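Local coordinates for protein MXIH (Shigella flexneri, PDB 2CA5) that probably forms, by helical polymerisation of many copies, the hollow extracellular needle of the type III secretion system through which virulence proteins pass towards host cells, at residues Ala48-Gln51 against Ser52-Glu56; Ala63-Asn66 against Thr67-Ile71. All blocks are in the same frame, centred on the assembly; numbering follows the deposited sequence.

Interaction 1 (Ala48-Gln51 against Ser52-Glu56); sequences AEYQ and SKLSE. With NA (sodium ion), chain F.
The ring of Tyr50 overlaps the isobutyl group of Leu54 one helical turn further on, CE2 of Tyr50 lying 4.4 Å from CD2 of Leu54 in a loose, oblique apolar contact. With CG of Tyr50 swung anti to the backbone N (chi1 177°), the ring reaches forward along the helix, and it also packs on Leu30 and Leu34 of helix 22-39. Beneath these side chains the backbone is regular: the amides of Ser52, Lys53, Leu54 and Ser55 each bond to the carbonyl four residues earlier, Leu54 N to Tyr50 O at 2.8 Å. One of these carbonyls is gripped twice. Gln51 O takes Ser55 N at 2.9 Å, and Ser55 OG adds a second bond of 3.0 Å from the opposite face of the carbonyl plane, 36° out of it. Around the helix from there, Lys53 is bent at its second and third torsions, which bring NZ within 3.4 Å of Glu56 OE1 in a salt bridge whose hydrogen bond is weak; its stronger partner is Glu29 of helix 22-39. The other carboxylate oxygen, Glu56 OE2, binds the sodium ion at 2.6 Å, so Glu56 faces positive charge through both oxygens. The i to i+4 packing and i to i+3 ion pairing are those of any alpha-helix; with Tyr50 and Lys53 packed on helix 22-39, they sit within a two-helix hairpin, consistent with the fold of type III secretion needle subunits.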
ATOM      1  N   ALA A  48      -8.572  -8.505 -10.002  1.00 16.90           N
ATOM      2  CA  ALA A  48      -8.346  -8.710  -8.571  1.00 16.56           C
ATOM      3  C   ALA A  48      -6.900  -8.416  -8.206  1.00 19.22           C
ATOM      4  O   ALA A  48      -6.622  -7.867  -7.150  1.00 18.72           O
ATOM      5  CB  ALA A  48      -8.713 -10.143  -8.162  1.00 17.56           C
ATOM      6  N   GLU A  49      -5.973  -8.807  -9.072  1.00 16.33           N
ATOM      7  CA  GLU A  49      -4.563  -8.557  -8.810  1.00 15.99           C
ATOM      8  C   GLU A  49      -4.251  -7.060  -8.835  1.00 18.70           C
ATOM      9  O   GLU A  49      -3.449  -6.575  -8.039  1.00 18.26           O
ATOM     10  CB  GLU A  49      -3.676  -9.322  -9.798  1.00 17.37           C
ATOM     11  CG  GLU A  49      -3.511 -10.801  -9.425  1.00 26.94           C
ATOM     12  CD  GLU A  49      -2.744 -11.599 -10.465  1.00 42.26           C
ATOM     13  OE1 GLU A  49      -2.143 -10.993 -11.381  1.00 33.55           O
ATOM     14  OE2 GLU A  49      -2.745 -12.844 -10.365  1.00 38.12           O
ATOM     15  N   TYR A  50      -4.870  -6.328  -9.757  1.00 14.95           N
ATOM     16  CA  TYR A  50      -4.636  -4.889  -9.823  1.00 14.63           C
ATOM     17  C   TYR A  50      -5.211  -4.211  -8.578  1.00 18.97           C
ATOM     18  O   TYR A  50      -4.564  -3.360  -7.964  1.00 18.77           O
ATOM     19  CB  TYR A  50      -5.217  -4.260 -11.100  1.00 14.85           C
ATOM     20  CG  TYR A  50      -5.031  -2.758 -11.106  1.00 15.32           C
ATOM     21  CD1 TYR A  50      -3.777  -2.203 -11.295  1.00 16.22           C
ATOM     22  CD2 TYR A  50      -6.080  -1.905 -10.754  1.00 16.22           C
ATOM     23  CE1 TYR A  50      -3.583  -0.843 -11.223  1.00 16.47           C
ATOM     24  CE2 TYR A  50      -5.887  -0.527 -10.658  1.00 16.01           C
ATOM     25  CZ  TYR A  50      -4.634  -0.010 -10.894  1.00 19.65           C
ATOM     26  OH  TYR A  50      -4.414   1.341 -10.799  1.00 17.85           O
ATOM     27  N   GLN A  51      -6.413  -4.625  -8.190  1.00 16.46           N
ATOM     28  CA  GLN A  51      -7.068  -4.088  -7.000  1.00 17.25           C
ATOM     29  C   GLN A  51      -6.195  -4.343  -5.786  1.00 20.93           C
ATOM     30  O   GLN A  51      -6.020  -3.474  -4.942  1.00 20.19           O
ATOM     31  CB  GLN A  51      -8.438  -4.761  -6.770  1.00 18.81           C
ATOM     32  CG  GLN A  51      -9.536  -4.327  -7.735  1.00 22.54           C
ATOM     33  CD  GLN A  51     -10.783  -5.204  -7.653  1.00 34.55           C
ATOM     34  OE1 GLN A  51     -10.742  -6.330  -7.162  1.00 31.86           O
ATOM     35  NE2 GLN A  51     -11.889  -4.700  -8.176  1.00 25.76           N
ATOM     36  N   SER A  52      -5.682  -5.562  -5.679  1.00 18.54           N
ATOM     37  CA  SER A  52      -4.846  -5.918  -4.538  1.00 19.10           C
ATOM     38  C   SER A  52      -3.565  -5.076  -4.508  1.00 22.61           C
ATOM     39  O   SER A  52      -3.147  -4.582  -3.457  1.00 22.36           O
ATOM     40  CB  SER A  52      -4.526  -7.418  -4.558  1.00 23.24           C
ATOM     41  OG  SER A  52      -3.481  -7.729  -3.654  1.00 34.53           O
ATOM     42  N   LYS A  53      -2.961  -4.867  -5.670  1.00 18.16           N
ATOM     43  CA  LYS A  53      -1.753  -4.052  -5.721  1.00 17.79           C
ATOM     44  C   LYS A  53      -2.054  -2.598  -5.358  1.00 21.42           C
ATOM     45  O   LYS A  53      -1.274  -1.945  -4.657  1.00 20.60           O
ATOM     46  CB  LYS A  53      -1.088  -4.140  -7.095  1.00 20.14           C
ATOM     47  CG  LYS A  53       0.247  -3.428  -7.176  1.00 27.16           C
ATOM     48  CD  LYS A  53       1.263  -3.998  -6.185  1.00 30.60           C
ATOM     49  CE  LYS A  53       1.541  -5.472  -6.440  1.00 36.69           C
ATOM     50  NZ  LYS A  53       2.649  -5.982  -5.573  1.00 41.13           N
ATOM     51  N   LEU A  54      -3.188  -2.086  -5.825  1.00 17.97           N
ATOM     52  CA  LEU A  54      -3.545  -0.705  -5.525  1.00 18.40           C
ATOM     53  C   LEU A  54      -3.785  -0.559  -4.014  1.00 25.15           C
ATOM     54  O   LEU A  54      -3.344   0.412  -3.400  1.00 25.39           O
ATOM     55  CB  LEU A  54      -4.772  -0.262  -6.325  1.00 18.27           C
ATOM     56  CG  LEU A  54      -5.246   1.167  -6.061  1.00 22.92           C
ATOM     57  CD1 LEU A  54      -4.170   2.170  -6.509  1.00 22.88           C
ATOM     58  CD2 LEU A  54      -6.577   1.424  -6.783  1.00 23.69           C
ATOM     59  N   SER A  55      -4.450  -1.540  -3.410  1.00 22.86           N
ATOM     60  CA  SER A  55      -4.694  -1.504  -1.965  1.00 23.50           C
ATOM     61  C   SER A  55      -3.367  -1.550  -1.211  1.00 28.58           C
ATOM     62  O   SER A  55      -3.168  -0.828  -0.240  1.00 27.76           O
ATOM     63  CB  SER A  55      -5.577  -2.678  -1.529  0.65 27.11           C
ATOM     64  OG  SER A  55      -6.835  -2.638  -2.182  0.65 37.71           O
ATOM     65  N   GLU A  56      -2.456  -2.395  -1.679  1.00 26.90           N
ATOM     66  CA  GLU A  56      -1.129  -2.505  -1.082  1.00 27.97           C
ATOM     67  C   GLU A  56      -0.413  -1.156  -1.029  1.00 35.21           C
ATOM     68  O   GLU A  56       0.310  -0.864  -0.078  1.00 34.68           O
ATOM     69  CB  GLU A  56      -0.282  -3.513  -1.854  1.00 29.17           C
ATOM     70  CG  GLU A  56       1.062  -3.793  -1.236  1.00 39.64           C
ATOM     71  CD  GLU A  56       1.738  -4.994  -1.858  1.00 58.34           C
ATOM     72  OE1 GLU A  56       1.059  -5.753  -2.586  1.00 40.63           O
ATOM     73  OE2 GLU A  56       2.949  -5.178  -1.617  1.00 57.08           O
TER
HETATM   74 NA    NA F 200       4.758  -6.559  -2.869  1.00 51.26          NA

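Interaction 2 (Ala63-Asn66 against Thr67-Ile71)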
ATOM      1  N   ALA A  63       0.535   2.704   6.882  1.00 37.56           N
ATOM      2  CA  ALA A  63       1.587   2.221   7.773  1.00 36.83           C
ATOM      3  C   ALA A  63       2.492   3.359   8.260  1.00 38.47           C
ATOM      4  O   ALA A  63       2.965   3.343   9.394  1.00 37.03           O
ATOM      5  CB  ALA A  63       1.340   1.413   8.511  1.00 36.00           C
ATOM      6  N   GLN A  64       2.724   4.350   7.405  1.00 34.52           N
ATOM      7  CA  GLN A  64       3.573   5.490   7.765  1.00 33.68           C
ATOM      8  C   GLN A  64       2.946   6.361   8.859  1.00 35.41           C
ATOM      9  O   GLN A  64       3.631   6.832   9.771  1.00 35.60           O
ATOM     10  CB  GLN A  64       3.883   6.336   6.526  1.00 35.29           C
ATOM     11  CG  GLN A  64       4.747   5.618   5.482  1.00 50.24           C
ATOM     12  CD  GLN A  64       5.113   6.512   4.308  1.00 69.74           C
ATOM     13  OE1 GLN A  64       4.258   7.199   3.743  1.00 62.99           O
ATOM     14  NE2 GLN A  64       6.390   6.513   3.940  1.00 62.96           N
ATOM     15  N   SER A  65       1.640   6.579   8.760  1.00 28.95           N
ATOM     16  CA  SER A  65       0.922   7.367   9.753  1.00 27.43           C
ATOM     17  C   SER A  65       0.709   6.534  11.013  1.00 26.89           C
ATOM     18  O   SER A  65       0.589   7.070  12.115  1.00 24.87           O
ATOM     19  CB  SER A  65      -0.418   7.851   9.188  1.00 31.73           C
ATOM     20  OG  SER A  65      -1.470   6.970   9.524  1.00 42.59           O
ATOM     21  N   ASN A  66       0.699   5.213  10.846  1.00 21.46           N
ATOM     22  CA  ASN A  66       0.529   4.303  11.973  1.00 20.21           C
ATOM     23  C   ASN A  66       1.721   4.385  12.921  1.00 20.89           C
ATOM     24  O   ASN A  66       1.566   4.276  14.131  1.00 18.58           O
ATOM     25  CB  ASN A  66       0.346   2.864  11.482  1.00 20.23           C
ATOM     26  CG  ASN A  66      -1.090   2.561  11.097  1.00 38.80           C
ATOM     27  OD1 ASN A  66      -2.006   3.285  11.474  1.00 27.23           O
ATOM     28  ND2 ASN A  66      -1.291   1.485  10.344  1.00 32.69           N
ATOM     29  N   THR A  67       2.912   4.596  12.370  1.00 17.49           N
ATOM     30  CA  THR A  67       4.116   4.689  13.197  1.00 18.00           C
ATOM     31  C   THR A  67       4.027   5.907  14.102  1.00 21.53           C
ATOM     32  O   THR A  67       4.333   5.836  15.291  1.00 19.40           O
ATOM     33  CB  THR A  67       5.394   4.722  12.343  1.00 29.84           C
ATOM     34  OG1 THR A  67       5.485   3.514  11.578  1.00 29.30           O
ATOM     35  CG2 THR A  67       6.620   4.838  13.242  1.00 30.12           C
ATOM     36  N   VAL A  68       3.558   7.017  13.537  1.00 19.84           N
ATOM     37  CA  VAL A  68       3.398   8.250  14.295  1.00 19.76           C
ATOM     38  C   VAL A  68       2.340   8.045  15.369  1.00 22.09           C
ATOM     39  O   VAL A  68       2.511   8.481  16.502  1.00 20.99           O
ATOM     40  CB  VAL A  68       3.046   9.444  13.377  1.00 24.70           C
ATOM     41  CG1 VAL A  68       2.573  10.641  14.210  1.00 24.54           C
ATOM     42  CG2 VAL A  68       4.251   9.828  12.533  1.00 24.72           C
ATOM     43  N   LYS A  69       1.256   7.360  15.017  1.00 18.83           N
ATOM     44  CA  LYS A  69       0.198   7.096  15.987  1.00 18.92           C
ATOM     45  C   LYS A  69       0.755   6.291  17.157  1.00 21.30           C
ATOM     46  O   LYS A  69       0.428   6.546  18.314  1.00 21.01           O
ATOM     47  CB  LYS A  69      -0.959   6.346  15.335  1.00 21.61           C
ATOM     48  CG  LYS A  69      -1.963   7.240  14.631  1.00 28.63           C
ATOM     49  CD  LYS A  69      -2.951   6.397  13.859  1.00 33.89           C
ATOM     50  CE  LYS A  69      -3.793   7.243  12.923  1.00 44.32           C
ATOM     51  NZ  LYS A  69      -4.849   6.416  12.274  1.00 50.21           N
ATOM     52  N   VAL A  70       1.609   5.320  16.859  1.00 16.05           N
ATOM     53  CA  VAL A  70       2.218   4.534  17.930  1.00 14.88           C
ATOM     54  C   VAL A  70       3.048   5.435  18.850  1.00 18.30           C
ATOM     55  O   VAL A  70       2.970   5.335  20.072  1.00 17.88           O
ATOM     56  CB  VAL A  70       3.063   3.377  17.377  1.00 17.61           C
ATOM     57  CG1 VAL A  70       3.875   2.726  18.501  1.00 16.47           C
ATOM     58  CG2 VAL A  70       2.165   2.353  16.666  1.00 17.37           C
ATOM     59  N   ILE A  71       3.853   6.307  18.254  1.00 15.64           N
ATOM     60  CA  ILE A  71       4.692   7.217  19.028  1.00 16.34           C
ATOM     61  C   ILE A  71       3.853   8.112  19.955  1.00 22.08           C
ATOM     62  O   ILE A  71       4.219   8.341  21.110  1.00 21.42           O
ATOM     63  CB  ILE A  71       5.620   8.038  18.119  1.00 19.19           C
ATOM     64  CG1 ILE A  71       6.586   7.112  17.381  1.00 19.65           C
ATOM     65  CG2 ILE A  71       6.369   9.096  18.945  1.00 21.05           C
ATOM     66  CD1 ILE A  71       7.582   6.404  18.280  1.00 24.02           C
TER
HETATM   67  O   HOH W   1      -3.477   5.134  10.453  1.00 48.22           O
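Ser65, Asn66 and Lys69 meet round a single water, which links their polar ends across neighbouring helical turns. The water donates to Asn66 OD1 at 2.6 Å, accepts from Lys69 NZ at 2.6 Å, and is also hydrogen-bonded to Ser65 OG at 2.9 Å. Lys69 reaches it because CG stands beside its own backbone N, anti to the carbonyl carbon (chi1 -85°), and the chain beyond is extended, running back over the preceding turn. Ser65 OG has a further, weak bond to the carbonyl of Asn62.

Van der Waals contacts accompany the bridge. The methylenes of Lys69 pass over the Ser65 carbonyl, and its CD lies 4.0 Å from Asn66 OD1 where the two side chains cross at a slant. Further along, Val70 CG2 sits close against Asn66 O, at 3.2 Å.

The main-chain bonds are less even. Lys69 N to Ser65 O and Val70 N to Asn66 O are ordinary helical bonds, whereas Thr67 N reaches Ala63 O at 3.2 Å with a more bent N-H...O angle of 140°. Thr67 OG1 adds a weak bond of its own to that carbonyl, and between Val68 N and Gln64 O the gap opens to 3.8 Å.

The chemistry implies a solvent-facing surface: the lysine ammonium is linked to a neutral amide and a hydroxyl through water, while a threonine hydroxyl supplements a lengthened backbone bond.

From the N terminus of the model, helix 22-39 runs to a short turn, and the chain returns as helix 44-79, which carries both contacts. Interaction 1 comes first, on the part of that helix that lies beside helix 22-39; interaction 2 follows in series, towards the C terminus, where the helix continues past its partner. Each closes just one helical turn within a continuous stretch, so the two neither nest nor cross. The centres of interactions 1 and 2 are about 23 Å apart, and the nearest atoms of interactions 1 and 2 are about 8 Å apart, without touching. Interaction 1 therefore belongs to the two-helix hairpin, whereas interaction 2 joins successive turns of the single C-terminal helix.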